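Local coordinates for protein Protease/Reverse transcriptase/ribonuclease H (Eastern chimpanzee simian foamy virus, PDB 7KSF) that joins an aspartic protease to a reverse transcriptase and ribonuclease H in one viral polyprotein, probably serving viral maturation and the copying of RNA into DNA, at residues Q95-V100 and I178-K183; N150-D155 and P260-L265; I238-Y243 and D311-H316; E451-I456 and M514-L519. The protein carries 1 engineered substitution. All coordinates share one frame; numbering follows the deposited sequence.

Interaction 1. Residues Q95-V100 and I178-K183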
loop_
_atom_site.group_PDB
_atom_site.type_symbol
_atom_site.label_atom_id
_atom_site.label_comp_id
_atom_site.label_asym_id
_atom_site.label_seq_id
_atom_site.Cartn_x
_atom_site.Cartn_y
_atom_site.Cartn_z
ATOM N N GLN A 95 6.476 -28.665 -4.338
ATOM C CA GLN A 95 5.183 -28.523 -5.001
ATOM C C GLN A 95 4.129 -28.266 -3.934
ATOM O O GLN A 95 3.794 -29.167 -3.159
ATOM C CB GLN A 95 4.839 -29.769 -5.821
ATOM C CG GLN A 95 5.774 -30.037 -6.996
ATOM C CD GLN A 95 5.280 -29.433 -8.296
ATOM O OE1 GLN A 95 4.077 -29.387 -8.558
ATOM N NE2 GLN A 95 6.209 -28.958 -9.124
ATOM N N LEU A 96 3.606 -27.047 -3.896
ATOM C CA LEU A 96 2.592 -26.669 -2.930
ATOM C C LEU A 96 1.279 -26.522 -3.698
ATOM O O LEU A 96 1.172 -26.935 -4.859
ATOM C CB LEU A 96 2.935 -25.297 -2.345
ATOM C CG LEU A 96 4.193 -25.261 -1.468
ATOM C CD1 LEU A 96 4.470 -23.841 -1.033
ATOM C CD2 LEU A 96 4.036 -26.172 -0.264
ATOM N N THR A 97 0.210 -25.861 -3.046
ATOM C CA THR A 97 -1.172 -25.989 -3.491
ATOM C C THR A 97 -1.462 -25.116 -4.706
ATOM O O THR A 97 -1.782 -25.627 -5.783
ATOM C CB THR A 97 -2.122 -25.640 -2.348
ATOM O OG1 THR A 97 -1.755 -26.384 -1.177
ATOM C CG2 THR A 97 -3.549 -25.991 -2.732
ATOM N N ILE A 98 -1.363 -23.800 -4.551
ATOM C CA ILE A 98 -1.788 -22.847 -5.569
ATOM C C ILE A 98 -0.561 -22.174 -6.164
ATOM O O ILE A 98 0.314 -21.698 -5.432
ATOM C CB ILE A 98 -2.754 -21.801 -4.989
ATOM C CG1 ILE A 98 -4.014 -22.474 -4.449
ATOM C CG2 ILE A 98 -3.108 -20.760 -6.042
ATOM C CD1 ILE A 98 -4.987 -21.507 -3.824
ATOM N N LEU A 99 -0.507 -22.122 -7.491
ATOM C CA LEU A 99 0.540 -21.410 -8.205
ATOM C C LEU A 99 0.089 -19.977 -8.450
ATOM O O LEU A 99 -1.019 -19.745 -8.944
ATOM C CB LEU A 99 0.844 -22.117 -9.524
ATOM C CG LEU A 99 1.958 -21.573 -10.413
ATOM C CD1 LEU A 99 3.310 -21.718 -9.736
ATOM C CD2 LEU A 99 1.932 -22.315 -11.734
ATOM N N VAL A 100 0.938 -19.017 -8.093
ATOM C CA VAL A 100 0.580 -17.605 -8.204
ATOM C C VAL A 100 0.627 -17.198 -9.674
ATOM O O VAL A 100 1.356 -17.815 -10.466
ATOM C CB VAL A 100 1.504 -16.722 -7.345
ATOM C CG1 VAL A 100 1.694 -17.333 -5.962
ATOM C CG2 VAL A 100 2.845 -16.503 -8.028
ATOM N N ILE A 178 -2.544 -24.023 6.334
ATOM C CA ILE A 178 -2.089 -24.974 7.345
ATOM C C ILE A 178 -1.385 -26.154 6.689
ATOM O O ILE A 178 -0.332 -26.601 7.152
ATOM C CB ILE A 178 -3.268 -25.441 8.218
ATOM C CG1 ILE A 178 -3.976 -24.246 8.858
ATOM C CG2 ILE A 178 -2.777 -26.386 9.303
ATOM C CD1 ILE A 178 -3.155 -23.561 9.919
ATOM N N ASP A 179 -1.946 -26.667 5.591
ATOM C CA ASP A 179 -1.336 -27.804 4.911
ATOM C C ASP A 179 0.013 -27.428 4.309
ATOM O O ASP A 179 0.993 -28.170 4.448
ATOM C CB ASP A 179 -2.275 -28.338 3.830
ATOM C CG ASP A 179 -3.463 -29.084 4.406
ATOM O OD1 ASP A 179 -3.486 -29.308 5.636
ATOM O OD2 ASP A 179 -4.364 -29.460 3.628
ATOM N N ASP A 180 0.083 -26.277 3.637
ATOM C CA ASP A 180 1.324 -25.884 2.977
ATOM C C ASP A 180 2.448 -25.666 3.985
ATOM O O ASP A 180 3.574 -26.130 3.775
ATOM C CB ASP A 180 1.091 -24.626 2.136
ATOM C CG ASP A 180 0.199 -24.887 0.932
ATOM O OD1 ASP A 180 0.330 -25.965 0.319
ATOM O OD2 ASP A 180 -0.635 -24.022 0.601
ATOM N N LEU A 181 2.160 -24.972 5.087
ATOM C CA LEU A 181 3.187 -24.734 6.097
ATOM C C LEU A 181 3.597 -26.028 6.780
ATOM O O LEU A 181 4.784 -26.241 7.052
ATOM C CB LEU A 181 2.687 -23.721 7.124
ATOM C CG LEU A 181 2.340 -22.357 6.531
ATOM C CD1 LEU A 181 1.862 -21.423 7.619
ATOM C CD2 LEU A 181 3.537 -21.770 5.802
ATOM N N LEU A 182 2.633 -26.899 7.077
ATOM C CA LEU A 182 2.975 -28.228 7.566
ATOM C C LEU A 182 3.827 -28.968 6.551
ATOM O O LEU A 182 4.781 -29.669 6.910
ATOM C CB LEU A 182 1.710 -29.028 7.876
ATOM C CG LEU A 182 0.919 -28.695 9.136
ATOM C CD1 LEU A 182 -0.434 -29.379 9.066
ATOM C CD2 LEU A 182 1.673 -29.124 10.382
ATOM N N LYS A 183 3.496 -28.820 5.266
ATOM C CA LYS A 183 4.253 -29.500 4.223
ATOM C C LYS A 183 5.677 -28.970 4.153
ATOM O O LYS A 183 6.625 -29.738 3.959
ATOM C CB LYS A 183 3.550 -29.341 2.875
ATOM C CG LYS A 183 3.900 -30.412 1.847
ATOM C CD LYS A 183 3.001 -30.313 0.625
ATOM C CE LYS A 183 2.986 -31.615 -0.159
ATOM N NZ LYS A 183 2.221 -31.496 -1.430
#
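Thr97 and Asp180 form the tight end of this contact. Thr97 OG1 donates to Asp180 OD1 at 2.6 Å, arriving on the syn side of that oxygen and only 15° out of the carboxylate plane. With OG1 turned beside its own backbone N (chi1 -51°), Thr97 presents both donors to the same oxygen; the amide adds a weak, bent bond, N to Asp180 OD1 at 3.4 Å. Threonine suits the place because its hydroxyl sits one bond beyond CB, close enough to its own amide for both to meet the acid. Leu96 closes in next to the pair, its CD2 lying 3.8 Å from Asp180 OD1, so the buried carboxylate has an apolar neighbour as well as polar ones. The arrangement fastens the loop that follows strand 79-81, in the spumavirus protease part of the chain, to the flank of helix 171-184. One turn on from Asp180, the contact becomes looser and more open to solvent. Lys183 reaches out with an extended chain, and its NZ makes only a weak hydrogen bond to Gln95 O at 3.3 Å. The side chain of Gln95 itself leads away from the helix and touches Trp137.

Interaction 2. Residues N150-D155 and P260-L265; sequences NIATGD and PESYWL
Ser262 faces the loop of Asn150, Ile151 and Ala152, and its CB and OG meet different parts of Ile151. Ser262 CB lies 3.7 Å from Ile151 CG1, on the aliphatic side chain. One bond further, OG sits beside its own backbone N (chi1 -68°), which aims it at the opposite backbone: Ser262 OG accepts a weak hydrogen bond from Ile151 N at 3.4 Å, with an N-H...O angle of 148°. Around this bond lie the methyl of Ala152, whose CB is 3.7 Å from Ser262 OG, and the amide of Asn150, whose OD1 is 3.8 Å from that hydroxyl oxygen. Serine fits because it is small enough to let the two backbones come close, yet offers an acceptor to an amide. Beyond it, Leu265 extends the apolar side, its CD2 lying 4.1 Å from Ile151 CG1. A loop of the spumavirus protease part, between helices 117-129 and 171-184, here meets a loop of the reverse transcriptase, between strands 243-249 and 268-270; Thr153 of the first loop also touches Pro222. With one weak hydrogen bond and a few apolar contacts, the contact relies little on directed polar bonding.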
loop_
_atom_site.group_PDB
_atom_site.type_symbol
_atom_site.label_atom_id
_atom_site.label_comp_id
_atom_site.label_asym_id
_atom_site.label_seq_id
_atom_site.Cartn_x
_atom_site.Cartn_y
_atom_site.Cartn_z
ATOM N N ASN A 150 16.309 -17.926 19.827
ATOM C CA ASN A 150 15.736 -18.316 21.109
ATOM C C ASN A 150 14.809 -17.198 21.566
ATOM O O ASN A 150 15.266 -16.084 21.844
ATOM C CB ASN A 150 16.824 -18.582 22.148
ATOM C CG ASN A 150 16.274 -19.191 23.424
ATOM O OD1 ASN A 150 16.138 -20.407 23.536
ATOM N ND2 ASN A 150 15.957 -18.341 24.397
ATOM N N ILE A 151 13.515 -17.491 21.621
ATOM C CA ILE A 151 12.514 -16.515 22.022
ATOM C C ILE A 151 11.898 -16.876 23.371
ATOM O O ILE A 151 10.809 -16.411 23.701
ATOM C CB ILE A 151 11.429 -16.353 20.944
ATOM C CG1 ILE A 151 10.665 -17.664 20.758
ATOM C CG2 ILE A 151 12.053 -15.926 19.631
ATOM C CD1 ILE A 151 9.494 -17.559 19.805
ATOM N N ALA A 152 12.582 -17.706 24.156
ATOM C CA ALA A 152 12.069 -18.133 25.458
ATOM C C ALA A 152 12.618 -17.267 26.585
ATOM O O ALA A 152 13.076 -17.770 27.609
ATOM C CB ALA A 152 12.399 -19.602 25.692
ATOM N N THR A 153 12.583 -15.952 26.387
ATOM C CA THR A 153 13.026 -14.998 27.393
ATOM C C THR A 153 11.891 -14.698 28.361
ATOM O O THR A 153 10.734 -14.541 27.955
ATOM C CB THR A 153 13.510 -13.700 26.740
ATOM O OG1 THR A 153 12.445 -13.123 25.973
ATOM C CG2 THR A 153 14.695 -13.975 25.824
ATOM N N GLY A 154 12.229 -14.625 29.647
ATOM C CA GLY A 154 11.244 -14.416 30.688
ATOM C C GLY A 154 10.985 -15.687 31.467
ATOM O O GLY A 154 10.681 -16.731 30.880
ATOM N N ASP A 155 11.101 -15.615 32.795
ATOM C CA ASP A 155 10.959 -16.812 33.616
ATOM C C ASP A 155 9.499 -17.161 33.887
ATOM O O ASP A 155 9.177 -18.337 34.081
ATOM C CB ASP A 155 11.715 -16.634 34.936
ATOM C CG ASP A 155 11.798 -17.918 35.740
ATOM O OD1 ASP A 155 11.794 -19.008 35.129
ATOM O OD2 ASP A 155 11.873 -17.838 36.984
ATOM N N PRO A 260 14.522 -25.370 18.731
ATOM C CA PRO A 260 13.542 -26.422 19.053
ATOM C C PRO A 260 12.955 -26.306 20.451
ATOM O O PRO A 260 11.832 -26.769 20.681
ATOM C CB PRO A 260 14.357 -27.710 18.880
ATOM C CG PRO A 260 15.416 -27.344 17.882
ATOM C CD PRO A 260 15.784 -25.930 18.216
ATOM N N GLU A 261 13.675 -25.696 21.394
ATOM C CA GLU A 261 13.134 -25.529 22.737
ATOM C C GLU A 261 11.978 -24.535 22.763
ATOM O O GLU A 261 11.080 -24.658 23.604
ATOM C CB GLU A 261 14.241 -25.087 23.695
ATOM C CG GLU A 261 13.808 -25.008 25.152
ATOM C CD GLU A 261 14.950 -24.631 26.076
ATOM O OE1 GLU A 261 16.075 -24.424 25.578
ATOM O OE2 GLU A 261 14.718 -24.544 27.303
ATOM N N SER A 262 11.976 -23.554 21.858
ATOM C CA SER A 262 10.981 -22.486 21.865
ATOM C C SER A 262 9.719 -22.825 21.087
ATOM O O SER A 262 8.846 -21.958 20.952
ATOM C CB SER A 262 11.582 -21.197 21.299
ATOM O OG SER A 262 12.569 -20.663 22.159
ATOM N N TYR A 263 9.602 -24.046 20.560
ATOM C CA TYR A 263 8.433 -24.390 19.756
ATOM C C TYR A 263 7.150 -24.317 20.573
ATOM O O TYR A 263 6.106 -23.889 20.064
ATOM C CB TYR A 263 8.600 -25.783 19.148
ATOM C CG TYR A 263 9.647 -25.885 18.058
ATOM C CD1 TYR A 263 10.246 -24.749 17.526
ATOM C CD2 TYR A 263 10.028 -27.122 17.551
ATOM C CE1 TYR A 263 11.199 -24.842 16.529
ATOM C CE2 TYR A 263 10.978 -27.224 16.552
ATOM C CZ TYR A 263 11.563 -26.081 16.046
ATOM O OH TYR A 263 12.510 -26.181 15.051
ATOM N N TRP A 264 7.206 -24.719 21.847
ATOM C CA TRP A 264 6.008 -24.769 22.680
ATOM C C TRP A 264 5.403 -23.390 22.924
ATOM O O TRP A 264 4.198 -23.295 23.182
ATOM C CB TRP A 264 6.331 -25.433 24.020
ATOM C CG TRP A 264 7.185 -24.587 24.917
ATOM C CD1 TRP A 264 8.542 -24.597 25.005
ATOM C CD2 TRP A 264 6.731 -23.604 25.853
ATOM N NE1 TRP A 264 8.967 -23.678 25.937
ATOM C CE2 TRP A 264 7.871 -23.056 26.471
ATOM C CE3 TRP A 264 5.469 -23.133 26.226
ATOM C CZ2 TRP A 264 7.787 -22.063 27.442
ATOM C CZ3 TRP A 264 5.386 -22.148 27.189
ATOM C CH2 TRP A 264 6.539 -21.624 27.787
ATOM N N LEU A 265 6.208 -22.331 22.858
ATOM C CA LEU A 265 5.711 -21.000 23.191
ATOM C C LEU A 265 4.694 -20.505 22.169
ATOM O O LEU A 265 3.716 -19.841 22.527
ATOM C CB LEU A 265 6.881 -20.020 23.292
ATOM C CG LEU A 265 6.521 -18.608 23.752
ATOM C CD1 LEU A 265 5.945 -18.651 25.157
ATOM C CD2 LEU A 265 7.732 -17.695 23.689
#

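Interaction 3. Residues I238-Y243 and D311-H316; sequences IVRQKY and DIYLSH
Ser315 stands between two backbone groups of segment 238-243. Its OG accepts from Gln241 N at 2.6 Å, with a fairly straight N-H...O angle of 160°, and donates to Tyr243 O at 3.2 Å. That second bond meets the carbonyl from above its plane, 36° out of it. The hydroxyl lies anti to the serine's backbone N (chi1 -175°), which swings it across toward residues 241 and 243; a small side chain that can both donate and accept a hydrogen bond suits this bridging place. Beside it, Tyr243 N donates to His316 O at 3.3 Å, while His316 N returns a weak, bent bond to Tyr243 O. Gln241 lays CB and CG along the backbone of Ser315 and His316, and its OE1 continues to a weak bond with Asp317 N. Strand 243-249 pairs with strand 311-316 in the antiparallel sheet of the polymerase palm, where Leu314 and Thr245 are joined by backbone bonding; strand 311-316 is the second arm of the hairpin with 306-308 that carries the YVDD signature of reverse transcriptases, whose last residue is Asp311. Farther along the strand, Tyr313 turns a ring edge to Val239 O, in the ring plane and 3.9 Å from CE1. Tyr313 OH lies 3.6 Å from Arg240 CG, on the aliphatic part of a bent side chain whose NE is held by Gly365 O. In the outer layer, Lys242 CG covers one face of the Tyr243 ring near its rim, and the lysine's NZ bonds weakly to the Tyr243 hydroxyl. Pro319 and His322 of helix 319-336 also touch this tyrosine.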
loop_
_atom_site.group_PDB
_atom_site.type_symbol
_atom_site.label_atom_id
_atom_site.label_comp_id
_atom_site.label_asym_id
_atom_site.label_seq_id
_atom_site.Cartn_x
_atom_site.Cartn_y
_atom_site.Cartn_z
ATOM N N ILE A 238 16.390 8.718 4.141
ATOM C CA ILE A 238 16.151 8.220 2.791
ATOM C C ILE A 238 16.870 9.104 1.775
ATOM O O ILE A 238 17.280 10.235 2.062
ATOM C CB ILE A 238 14.651 8.155 2.475
ATOM C CG1 ILE A 238 14.050 9.561 2.526
ATOM C CG2 ILE A 238 13.947 7.231 3.445
ATOM C CD1 ILE A 238 12.594 9.616 2.188
ATOM N N VAL A 239 17.038 8.562 0.568
ATOM C CA VAL A 239 17.673 9.266 -0.542
ATOM C C VAL A 239 16.825 9.012 -1.780
ATOM O O VAL A 239 16.846 7.906 -2.330
ATOM C CB VAL A 239 19.121 8.813 -0.789
ATOM C CG1 VAL A 239 19.697 9.529 -2.016
ATOM C CG2 VAL A 239 19.986 9.067 0.428
ATOM N N ARG A 240 16.120 10.046 -2.248
ATOM C CA ARG A 240 15.256 9.908 -3.453
ATOM C C ARG A 240 16.064 10.246 -4.713
ATOM O O ARG A 240 16.426 11.426 -4.882
ATOM C CB ARG A 240 14.026 10.814 -3.334
ATOM C CG ARG A 240 12.709 10.062 -3.228
ATOM C CD ARG A 240 11.750 10.706 -2.245
ATOM N NE ARG A 240 12.046 12.116 -2.025
ATOM C CZ ARG A 240 11.133 13.079 -1.992
ATOM N NH1 ARG A 240 9.854 12.788 -2.166
ATOM N NH2 ARG A 240 11.501 14.331 -1.785
ATOM N N GLN A 241 16.335 9.242 -5.559
ATOM C CA GLN A 241 17.076 9.451 -6.797
ATOM C C GLN A 241 16.139 9.379 -7.997
ATOM O O GLN A 241 14.937 9.641 -7.870
ATOM C CB GLN A 241 18.201 8.428 -6.932
ATOM C CG GLN A 241 19.180 8.411 -5.762
ATOM C CD GLN A 241 20.385 9.310 -5.980
ATOM O OE1 GLN A 241 21.301 8.964 -6.726
ATOM N NE2 GLN A 241 20.388 10.472 -5.332
ATOM N N LYS A 242 16.681 9.042 -9.170
ATOM C CA LYS A 242 15.875 9.037 -10.387
ATOM C C LYS A 242 14.815 7.944 -10.333
ATOM O O LYS A 242 13.611 8.226 -10.318
ATOM C CB LYS A 242 16.774 8.869 -11.612
ATOM C CG LYS A 242 16.041 9.012 -12.935
ATOM C CD LYS A 242 17.011 8.945 -14.104
ATOM C CE LYS A 242 16.297 8.990 -15.451
ATOM N NZ LYS A 242 17.247 8.729 -16.571
ATOM N N TYR A 243 15.241 6.686 -10.299
ATOM C CA TYR A 243 14.328 5.556 -10.234
ATOM C C TYR A 243 14.212 5.053 -8.801
ATOM O O TYR A 243 15.153 5.151 -8.009
ATOM C CB TYR A 243 14.794 4.416 -11.142
ATOM C CG TYR A 243 15.053 4.831 -12.570
ATOM C CD1 TYR A 243 16.339 5.118 -13.004
ATOM C CD2 TYR A 243 14.016 4.934 -13.486
ATOM C CE1 TYR A 243 16.586 5.495 -14.304
ATOM C CE2 TYR A 243 14.253 5.315 -14.792
ATOM C CZ TYR A 243 15.540 5.593 -15.197
ATOM O OH TYR A 243 15.783 5.973 -16.496
ATOM N N ASP A 311 8.976 -4.798 3.336
ATOM C CA ASP A 311 9.383 -3.859 2.290
ATOM C C ASP A 311 10.860 -3.457 2.257
ATOM O O ASP A 311 11.499 -3.290 3.295
ATOM C CB ASP A 311 8.515 -2.600 2.349
ATOM C CG ASP A 311 7.037 -2.903 2.187
ATOM O OD1 ASP A 311 6.699 -4.065 1.876
ATOM O OD2 ASP A 311 6.217 -1.982 2.367
ATOM N N ILE A 312 11.381 -3.302 1.043
ATOM C CA ILE A 312 12.766 -2.902 0.812
ATOM C C ILE A 312 12.798 -1.706 -0.142
ATOM O O ILE A 312 12.005 -1.638 -1.082
ATOM C CB ILE A 312 13.599 -4.052 0.223
ATOM C CG1 ILE A 312 13.571 -5.264 1.155
ATOM C CG2 ILE A 312 15.031 -3.601 -0.023
ATOM C CD1 ILE A 312 14.404 -6.428 0.672
ATOM N N TYR A 313 13.704 -0.764 0.103
ATOM C CA TYR A 313 13.806 0.434 -0.735
ATOM C C TYR A 313 15.164 0.609 -1.418
ATOM O O TYR A 313 16.213 0.474 -0.787
ATOM C CB TYR A 313 13.471 1.678 0.090
ATOM C CG TYR A 313 13.427 2.958 -0.716
ATOM C CD1 TYR A 313 14.566 3.729 -0.895
ATOM C CD2 TYR A 313 12.240 3.395 -1.291
ATOM C CE1 TYR A 313 14.527 4.900 -1.630
ATOM C CE2 TYR A 313 12.192 4.564 -2.026
ATOM C CZ TYR A 313 13.337 5.312 -2.191
ATOM O OH TYR A 313 13.294 6.478 -2.923
ATOM N N LEU A 314 15.129 0.917 -2.714
ATOM C CA LEU A 314 16.336 1.130 -3.499
ATOM C C LEU A 314 16.086 2.300 -4.432
ATOM O O LEU A 314 15.063 2.330 -5.120
ATOM C CB LEU A 314 16.720 -0.117 -4.299
ATOM C CG LEU A 314 18.062 0.005 -5.022
ATOM C CD1 LEU A 314 19.140 0.464 -4.053
ATOM C CD2 LEU A 314 18.438 -1.322 -5.651
ATOM N N SER A 315 17.014 3.256 -4.449
ATOM C CA SER A 315 16.856 4.456 -5.265
ATOM C C SER A 315 18.225 4.877 -5.778
ATOM O O SER A 315 19.080 5.292 -4.990
ATOM C CB SER A 315 16.200 5.580 -4.464
ATOM O OG SER A 315 15.942 6.708 -5.279
ATOM N N HIS A 316 18.433 4.773 -7.088
ATOM C CA HIS A 316 19.665 5.212 -7.726
ATOM C C HIS A 316 19.336 6.129 -8.891
ATOM O O HIS A 316 18.343 5.925 -9.596
ATOM C CB HIS A 316 20.509 4.026 -8.211
ATOM C CG HIS A 316 21.380 3.426 -7.151
ATOM N ND1 HIS A 316 20.878 2.672 -6.113
ATOM C CD2 HIS A 316 22.721 3.474 -6.968
ATOM C CE1 HIS A 316 21.873 2.278 -5.336
ATOM N NE2 HIS A 316 23.000 2.753 -5.834
#

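Interaction 4. Residues E451-I456 and M514-L519; sequences EQRLVI and MGQEIL
Backbone bonds come first where Leu454 pairs with Ile518 and Val455 with Leu519 in parallel strands. Leu519 N donates to Leu454 O at 3.0 Å, and Ile456 N to Leu519 O at 3.1 Å; a weaker bond from Leu454 N to Glu517 O begins the ladder. Apolar packing fills the face carrying Leu454 and Ile518. Ile456 CD1 comes within 3.7 Å of Ile518 CG2, and Leu454 CB lies 4.0 Å from Ile518 CG1; these branched side chains suit a face covered by helix 494-513. This is the RNase H-like fold, with the first and fourth strands side by side in a 3-2-1-4-5 sheet. On the face carrying Val455 and Leu519, Leu519 spreads its methyls beneath the Arg453 guanidinium, with CD1 3.3 Å from NH1 and CD2 3.5 Å from NH2. The bend in the arginine at chi3 (-63°) folds the group over the leucine. Among polar groups, the Gln516 amide stands nearly perpendicular (82°) to this guanidinium, with Gln516 OE1 3.8 Å from Arg453 CG. Glu517 OE1 stays 4.1 Å from Arg453 NH1, beyond a salt bridge. Arginine thus offers a flat surface to the leucine while its rim pairs with the carboxylate of Glu472.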
loop_
_atom_site.group_PDB
_atom_site.type_symbol
_atom_site.label_atom_id
_atom_site.label_comp_id
_atom_site.label_asym_id
_atom_site.label_seq_id
_atom_site.Cartn_x
_atom_site.Cartn_y
_atom_site.Cartn_z
ATOM N N GLU A 451 12.034 27.830 20.842
ATOM C CA GLU A 451 11.918 27.661 22.286
ATOM C C GLU A 451 10.684 26.846 22.654
ATOM O O GLU A 451 10.784 25.843 23.369
ATOM C CB GLU A 451 11.889 29.027 22.974
ATOM C CG GLU A 451 11.334 29.015 24.396
ATOM C CD GLU A 451 12.335 28.538 25.437
ATOM O OE1 GLU A 451 13.196 27.691 25.116
ATOM O OE2 GLU A 451 12.259 29.016 26.588
ATOM N N GLN A 452 9.513 27.262 22.179
ATOM C CA GLN A 452 8.277 26.577 22.527
ATOM C C GLN A 452 8.210 25.203 21.872
ATOM O O GLN A 452 8.720 24.984 20.771
ATOM C CB GLN A 452 7.062 27.409 22.115
ATOM C CG GLN A 452 6.944 28.743 22.830
ATOM C CD GLN A 452 5.582 29.378 22.647
ATOM O OE1 GLN A 452 4.652 28.749 22.144
ATOM N NE2 GLN A 452 5.457 30.633 23.058
ATOM N N ARG A 453 7.571 24.267 22.572
ATOM C CA ARG A 453 7.406 22.919 22.057
ATOM C C ARG A 453 6.381 22.901 20.928
ATOM O O ARG A 453 5.561 23.811 20.776
ATOM C CB ARG A 453 6.982 21.968 23.176
ATOM C CG ARG A 453 7.967 21.908 24.331
ATOM C CD ARG A 453 7.479 20.979 25.429
ATOM N NE ARG A 453 6.232 21.446 26.025
ATOM C CZ ARG A 453 5.574 20.794 26.979
ATOM N NH1 ARG A 453 6.043 19.646 27.445
ATOM N NH2 ARG A 453 4.445 21.288 27.468
ATOM N N LEU A 454 6.436 21.841 20.123
ATOM C CA LEU A 454 5.590 21.719 18.943
ATOM C C LEU A 454 4.275 21.052 19.330
ATOM O O LEU A 454 4.264 19.898 19.770
ATOM C CB LEU A 454 6.307 20.919 17.855
ATOM C CG LEU A 454 6.096 21.323 16.393
ATOM C CD1 LEU A 454 6.986 20.488 15.487
ATOM C CD2 LEU A 454 4.640 21.195 15.977
ATOM N N VAL A 455 3.170 21.778 19.157
ATOM C CA VAL A 455 1.833 21.275 19.461
ATOM C C VAL A 455 1.137 20.914 18.158
ATOM O O VAL A 455 1.107 21.719 17.217
ATOM C CB VAL A 455 1.011 22.311 20.250
ATOM C CG1 VAL A 455 -0.462 21.928 20.253
ATOM C CG2 VAL A 455 1.539 22.426 21.667
ATOM N N ILE A 456 0.573 19.710 18.101
ATOM C CA ILE A 456 -0.104 19.209 16.912
ATOM C C ILE A 456 -1.498 18.749 17.308
ATOM O O ILE A 456 -1.639 17.843 18.138
ATOM C CB ILE A 456 0.670 18.058 16.252
ATOM C CG1 ILE A 456 2.125 18.456 16.011
ATOM C CG2 ILE A 456 0.013 17.661 14.945
ATOM C CD1 ILE A 456 2.972 17.329 15.481
ATOM N N MET A 514 13.188 20.428 15.544
ATOM C CA MET A 514 14.455 21.108 15.811
ATOM C C MET A 514 14.920 20.861 17.247
ATOM O O MET A 514 15.328 21.779 17.961
ATOM C CB MET A 514 14.349 22.604 15.514
ATOM C CG MET A 514 13.829 22.920 14.126
ATOM S SD MET A 514 13.509 24.680 13.917
ATOM C CE MET A 514 12.930 24.712 12.225
ATOM N N GLY A 515 14.849 19.600 17.667
ATOM C CA GLY A 515 15.291 19.223 18.993
ATOM C C GLY A 515 14.331 19.548 20.108
ATOM O O GLY A 515 14.738 19.565 21.272
ATOM N N GLN A 516 13.066 19.805 19.795
ATOM C CA GLN A 516 12.053 20.132 20.788
ATOM C C GLN A 516 11.056 18.988 20.926
ATOM O O GLN A 516 10.724 18.316 19.941
ATOM C CB GLN A 516 11.316 21.422 20.416
ATOM C CG GLN A 516 12.120 22.678 20.678
ATOM C CD GLN A 516 12.335 22.926 22.157
ATOM O OE1 GLN A 516 11.508 22.544 22.986
ATOM N NE2 GLN A 516 13.450 23.560 22.499
ATOM N N GLU A 517 10.666 18.740 22.185
ATOM C CA GLU A 517 9.648 17.730 22.430
ATOM C C GLU A 517 8.346 18.113 21.742
ATOM O O GLU A 517 8.030 19.294 21.569
ATOM C CB GLU A 517 9.413 17.554 23.932
ATOM C CG GLU A 517 10.657 17.180 24.723
ATOM C CD GLU A 517 10.388 17.066 26.212
ATOM O OE1 GLU A 517 9.219 17.217 26.625
ATOM O OE2 GLU A 517 11.352 16.824 26.971
ATOM N N ILE A 518 7.582 17.099 21.350
ATOM C CA ILE A 518 6.344 17.275 20.596
ATOM C C ILE A 518 5.191 16.740 21.431
ATOM O O ILE A 518 5.237 15.597 21.903
ATOM C CB ILE A 518 6.407 16.563 19.233
ATOM C CG1 ILE A 518 7.551 17.120 18.392
ATOM C CG2 ILE A 518 5.082 16.692 18.502
ATOM C CD1 ILE A 518 7.686 16.455 17.048
ATOM N N LEU A 519 4.167 17.561 21.615
ATOM C CA LEU A 519 2.946 17.158 22.299
ATOM C C LEU A 519 1.804 17.149 21.292
ATOM O O LEU A 519 1.605 18.127 20.566
ATOM C CB LEU A 519 2.623 18.099 23.462
ATOM C CG LEU A 519 3.376 17.897 24.780
ATOM C CD1 LEU A 519 4.846 18.286 24.665
ATOM C CD2 LEU A 519 2.692 18.683 25.882
#

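From the N terminus, the chain first opens interaction 1 at residues 95-100 and then interaction 2 at 150-155. Helix 171-184 closes interaction 1 before interaction 2 is complete, so the two cross. Interaction 3 opens at 238-243, interaction 2 closes at 260-265, and interaction 3 closes at 311-316: these two cross as well, whereas interactions 1 and 3 follow in series. Interaction 1 ties a protease loop to helix 171-184, interaction 2 ties another to a reverse transcriptase loop, and interaction 3 closes within the palm sheet. Interaction 4 stands alone later, closing its loop within the RNase H-like domain. Its centre is about 30 Å from that of interaction 3.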